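Local atomic coordinates of 4-alpha-glucanotransferase (Aquifex aeolicus, PDB entry 1TZ7), a protein that belongs to the amylomaltase (D-enzyme) family of 4-alpha-glucanotransferases, enzymes built around a parallel beta/alpha barrel. Residues Y314-Y319 with R328-P333. Numbering follows the deposited sequence.
Sequences YWEVPY and RWVKAP
E316 OE1 is gripped by Y314 OH and K246 NZ, while R328 NH1 closes a salt bridge to the other carboxylate oxygen, E316 OE2, at 2.6 Å. Y314 OH, two residues back on the same strand, donates to E316 OE1 over 3.0 Å from the anti side, tilted well out of the carboxylate plane. K246 forms a second salt bridge, to OE1, and also hydrogen-bonds the Y314 hydroxyl, so the buried carboxylate is probably kept ionised. E316 and R328 run side by side, but their flat ends are turned 69° apart; the bend at chi3 of the arginine brings NH1 onto the oxygen.

V330 shares this face of the hairpin. Its CB sits over the Y314 ring, 4.0 Å from the centroid, in a CH-pi contact, while CG2 packs against CB of E316. Y314 reaches this place because its CG stands between the backbone N and the carbonyl carbon (chi1 66°), and A332 CB touches the ring near its plane.

On the other face, the six-membered ring of W315 turns its edge to the five-membered ring of W329, a T-shaped pair with centroids 4.8 Å apart and planes at 68°. W315 CB lies over the six-membered ring of W329, and a face of W315 rests on the R328 backbone. A324 O takes the W315 indole N-H.

Y314 N to V330 O and V330 N to Y314 O are both 2.9 Å; a like pair joins E316 to R328, with W315 and W329 the non-hydrogen-bonded pair between. The two strands form an antiparallel hairpin in which 328-331 is the outermost strand of a four-stranded sheet separate from the barrel. Strand 255-259 flanks 313-318, P260 touches both tryptophans, and A332 and P333 lead past W278 of helix 278-283 into helix 334-344.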
ATOM      1  N   TYR A 314      12.946  14.999  -6.161  1.00 26.63           N
ATOM      2  CA  TYR A 314      12.277  14.014  -7.005  1.00 29.18           C
ATOM      3  C   TYR A 314      12.761  14.089  -8.448  1.00 22.17           C
ATOM      4  O   TYR A 314      13.149  15.154  -8.936  1.00 28.02           O
ATOM      5  CB  TYR A 314      10.757  14.203  -6.948  1.00 24.23           C
ATOM      6  CG  TYR A 314      10.266  15.497  -7.553  1.00 33.44           C
ATOM      7  CD1 TYR A 314       9.832  15.548  -8.872  1.00 41.55           C
ATOM      8  CD2 TYR A 314      10.226  16.670  -6.799  1.00 35.22           C
ATOM      9  CE1 TYR A 314       9.377  16.728  -9.429  1.00 42.77           C
ATOM     10  CE2 TYR A 314       9.774  17.856  -7.347  1.00 38.32           C
ATOM     11  CZ  TYR A 314       9.350  17.881  -8.665  1.00 36.56           C
ATOM     12  OH  TYR A 314       8.899  19.054  -9.219  1.00 36.95           O
ATOM     13  N   TRP A 315      12.737  12.949  -9.123  1.00 29.59           N
ATOM     14  CA  TRP A 315      13.169  12.864 -10.504  1.00 27.45           C
ATOM     15  C   TRP A 315      12.035  13.315 -11.435  1.00 25.34           C
ATOM     16  O   TRP A 315      10.927  12.775 -11.395  1.00 30.09           O
ATOM     17  CB  TRP A 315      13.598  11.432 -10.831  1.00 32.76           C
ATOM     18  CG  TRP A 315      14.261  11.278 -12.172  1.00 29.79           C
ATOM     19  CD1 TRP A 315      13.753  10.645 -13.266  1.00 36.75           C
ATOM     20  CD2 TRP A 315      15.559  11.754 -12.552  1.00 28.16           C
ATOM     21  NE1 TRP A 315      14.650  10.700 -14.306  1.00 29.91           N
ATOM     22  CE2 TRP A 315      15.768  11.378 -13.894  1.00 37.99           C
ATOM     23  CE3 TRP A 315      16.570  12.467 -11.895  1.00 40.72           C
ATOM     24  CZ2 TRP A 315      16.940  11.688 -14.588  1.00 35.12           C
ATOM     25  CZ3 TRP A 315      17.738  12.773 -12.593  1.00 48.77           C
ATOM     26  CH2 TRP A 315      17.908  12.384 -13.919  1.00 41.88           C
ATOM     27  N   GLU A 316      12.330  14.310 -12.261  1.00 18.88           N
ATOM     28  CA  GLU A 316      11.334  14.950 -13.109  1.00 30.99           C
ATOM     29  C   GLU A 316      11.765  14.866 -14.585  1.00 33.29           C
ATOM     30  O   GLU A 316      12.814  15.378 -14.953  1.00 36.95           O
ATOM     31  CB  GLU A 316      11.193  16.415 -12.701  1.00 33.78           C
ATOM     32  CG  GLU A 316      10.169  17.197 -13.489  1.00 41.93           C
ATOM     33  CD  GLU A 316      10.122  18.657 -13.080  1.00 33.60           C
ATOM     34  OE1 GLU A 316       9.372  18.992 -12.137  1.00 37.22           O
ATOM     35  OE2 GLU A 316      10.836  19.468 -13.698  1.00 45.28           O
ATOM     36  N   VAL A 317      10.941  14.221 -15.420  1.00 32.86           N
ATOM     37  CA  VAL A 317      11.255  14.069 -16.855  1.00 44.58           C
ATOM     38  C   VAL A 317      10.135  14.672 -17.751  1.00 44.17           C
ATOM     39  O   VAL A 317       8.958  14.524 -17.462  1.00 34.47           O
ATOM     40  CB  VAL A 317      11.489  12.560 -17.241  1.00 50.00           C
ATOM     41  CG1 VAL A 317      11.979  11.760 -16.035  1.00 34.09           C
ATOM     42  CG2 VAL A 317      10.223  11.936 -17.823  1.00 59.27           C
ATOM     43  N   PRO A 318      10.532  15.354 -18.832  1.00 41.99           N
ATOM     44  CA  PRO A 318       9.570  15.966 -19.776  1.00 45.61           C
ATOM     45  C   PRO A 318       8.553  14.970 -20.364  1.00 42.92           C
ATOM     46  O   PRO A 318       8.925  13.856 -20.771  1.00 39.27           O
ATOM     47  CB  PRO A 318      10.473  16.508 -20.890  1.00 47.45           C
ATOM     48  CG  PRO A 318      11.803  16.687 -20.256  1.00 50.61           C
ATOM     49  CD  PRO A 318      11.928  15.611 -19.225  1.00 45.37           C
ATOM     50  N   TYR A 319       7.285  15.384 -20.411  1.00 37.29           N
ATOM     51  CA  TYR A 319       6.211  14.543 -20.942  1.00 40.20           C
ATOM     52  C   TYR A 319       6.407  14.317 -22.432  1.00 41.71           C
ATOM     53  O   TYR A 319       6.785  15.238 -23.167  1.00 33.90           O
ATOM     54  CB  TYR A 319       4.844  15.200 -20.687  1.00 42.29           C
ATOM     55  CG  TYR A 319       3.667  14.452 -21.298  1.00 44.05           C
ATOM     56  CD1 TYR A 319       3.270  13.209 -20.801  1.00 34.58           C
ATOM     57  CD2 TYR A 319       2.951  14.990 -22.365  1.00 53.22           C
ATOM     58  CE1 TYR A 319       2.193  12.522 -21.354  1.00 47.07           C
ATOM     59  CE2 TYR A 319       1.873  14.312 -22.926  1.00 52.72           C
ATOM     60  CZ  TYR A 319       1.499  13.077 -22.415  1.00 52.06           C
ATOM     61  OH  TYR A 319       0.438  12.402 -22.960  1.00 47.77           O
ATOM     62  N   ARG A 328      15.767  15.253 -14.431  1.00 38.36           N
ATOM     63  CA  ARG A 328      16.637  15.971 -13.505  1.00 35.14           C
ATOM     64  C   ARG A 328      16.087  15.910 -12.090  1.00 34.88           C
ATOM     65  O   ARG A 328      14.895  15.725 -11.886  1.00 23.93           O
ATOM     66  CB  ARG A 328      16.788  17.428 -13.933  1.00 40.63           C
ATOM     67  CG  ARG A 328      15.458  18.170 -14.112  1.00 45.45           C
ATOM     68  CD  ARG A 328      15.552  19.682 -13.860  1.00 50.64           C
ATOM     69  NE  ARG A 328      14.838  20.403 -14.824  1.00 62.11           N
ATOM     70  CZ  ARG A 328      13.633  20.961 -14.721  1.00 71.74           C
ATOM     71  NH1 ARG A 328      12.921  21.033 -13.590  1.00 74.45           N
ATOM     72  NH2 ARG A 328      13.181  21.531 -15.797  1.00 71.10           N
ATOM     73  N   TRP A 329      16.966  16.068 -11.114  1.00 29.11           N
ATOM     74  CA  TRP A 329      16.554  16.118  -9.726  1.00 29.28           C
ATOM     75  C   TRP A 329      16.041  17.512  -9.380  1.00 26.51           C
ATOM     76  O   TRP A 329      16.721  18.507  -9.603  1.00 31.94           O
ATOM     77  CB  TRP A 329      17.713  15.737  -8.810  1.00 33.55           C
ATOM     78  CG  TRP A 329      18.015  14.256  -8.813  1.00 28.59           C
ATOM     79  CD1 TRP A 329      19.127  13.643  -9.329  1.00 30.85           C
ATOM     80  CD2 TRP A 329      17.196  13.211  -8.279  1.00 29.25           C
ATOM     81  NE1 TRP A 329      19.044  12.282  -9.146  1.00 28.75           N
ATOM     82  CE2 TRP A 329      17.869  11.990  -8.504  1.00 26.44           C
ATOM     83  CE3 TRP A 329      15.954  13.177  -7.631  1.00 27.23           C
ATOM     84  CZ2 TRP A 329      17.344  10.757  -8.102  1.00 28.39           C
ATOM     85  CZ3 TRP A 329      15.436  11.947  -7.235  1.00 25.61           C
ATOM     86  CH2 TRP A 329      16.133  10.759  -7.474  1.00 31.91           C
ATOM     87  N   VAL A 330      14.828  17.568  -8.841  1.00 28.85           N
ATOM     88  CA  VAL A 330      14.215  18.824  -8.437  1.00 34.04           C
ATOM     89  C   VAL A 330      13.914  18.800  -6.939  1.00 33.56           C
ATOM     90  O   VAL A 330      13.237  17.894  -6.447  1.00 31.47           O
ATOM     91  CB  VAL A 330      12.902  19.076  -9.201  1.00 34.24           C
ATOM     92  CG1 VAL A 330      12.287  20.414  -8.790  1.00 43.22           C
ATOM     93  CG2 VAL A 330      13.143  19.032 -10.713  1.00 36.43           C
ATOM     94  N   LYS A 331      14.419  19.799  -6.220  1.00 29.88           N
ATOM     95  CA  LYS A 331      14.260  19.862  -4.765  1.00 33.25           C
ATOM     96  C   LYS A 331      12.798  20.075  -4.391  1.00 24.05           C
ATOM     97  O   LYS A 331      12.112  20.896  -4.989  1.00 28.38           O
ATOM     98  CB  LYS A 331      15.120  20.990  -4.177  1.00 34.67           C
ATOM     99  CG  LYS A 331      16.635  20.782  -4.352  1.00 50.54           C
ATOM    100  CD  LYS A 331      17.180  19.751  -3.366  1.00 71.68           C
ATOM    101  CE  LYS A 331      18.690  19.552  -3.535  1.00 75.56           C
ATOM    102  NZ  LYS A 331      19.085  18.114  -3.447  1.00 68.17           N
ATOM    103  N   ALA A 332      12.331  19.311  -3.404  1.00 24.03           N
ATOM    104  CA  ALA A 332      11.003  19.498  -2.821  1.00 30.85           C
ATOM    105  C   ALA A 332      11.141  20.004  -1.369  1.00 30.54           C
ATOM    106  O   ALA A 332      12.177  19.820  -0.746  1.00 26.82           O
ATOM    107  CB  ALA A 332      10.226  18.174  -2.854  1.00 27.00           C
ATOM    108  N   PRO A 333      10.090  20.631  -0.843  1.00 31.27           N
ATOM    109  CA  PRO A 333      10.164  21.305   0.459  1.00 28.42           C
ATOM    110  C   PRO A 333       9.864  20.360   1.635  1.00 30.70           C
ATOM    111  O   PRO A 333       8.922  20.592   2.383  1.00 29.59           O
ATOM    112  CB  PRO A 333       9.086  22.377   0.343  1.00 30.26           C
ATOM    113  CG  PRO A 333       8.027  21.747  -0.532  1.00 34.81           C
ATOM    114  CD  PRO A 333       8.752  20.755  -1.448  1.00 33.30           C
TER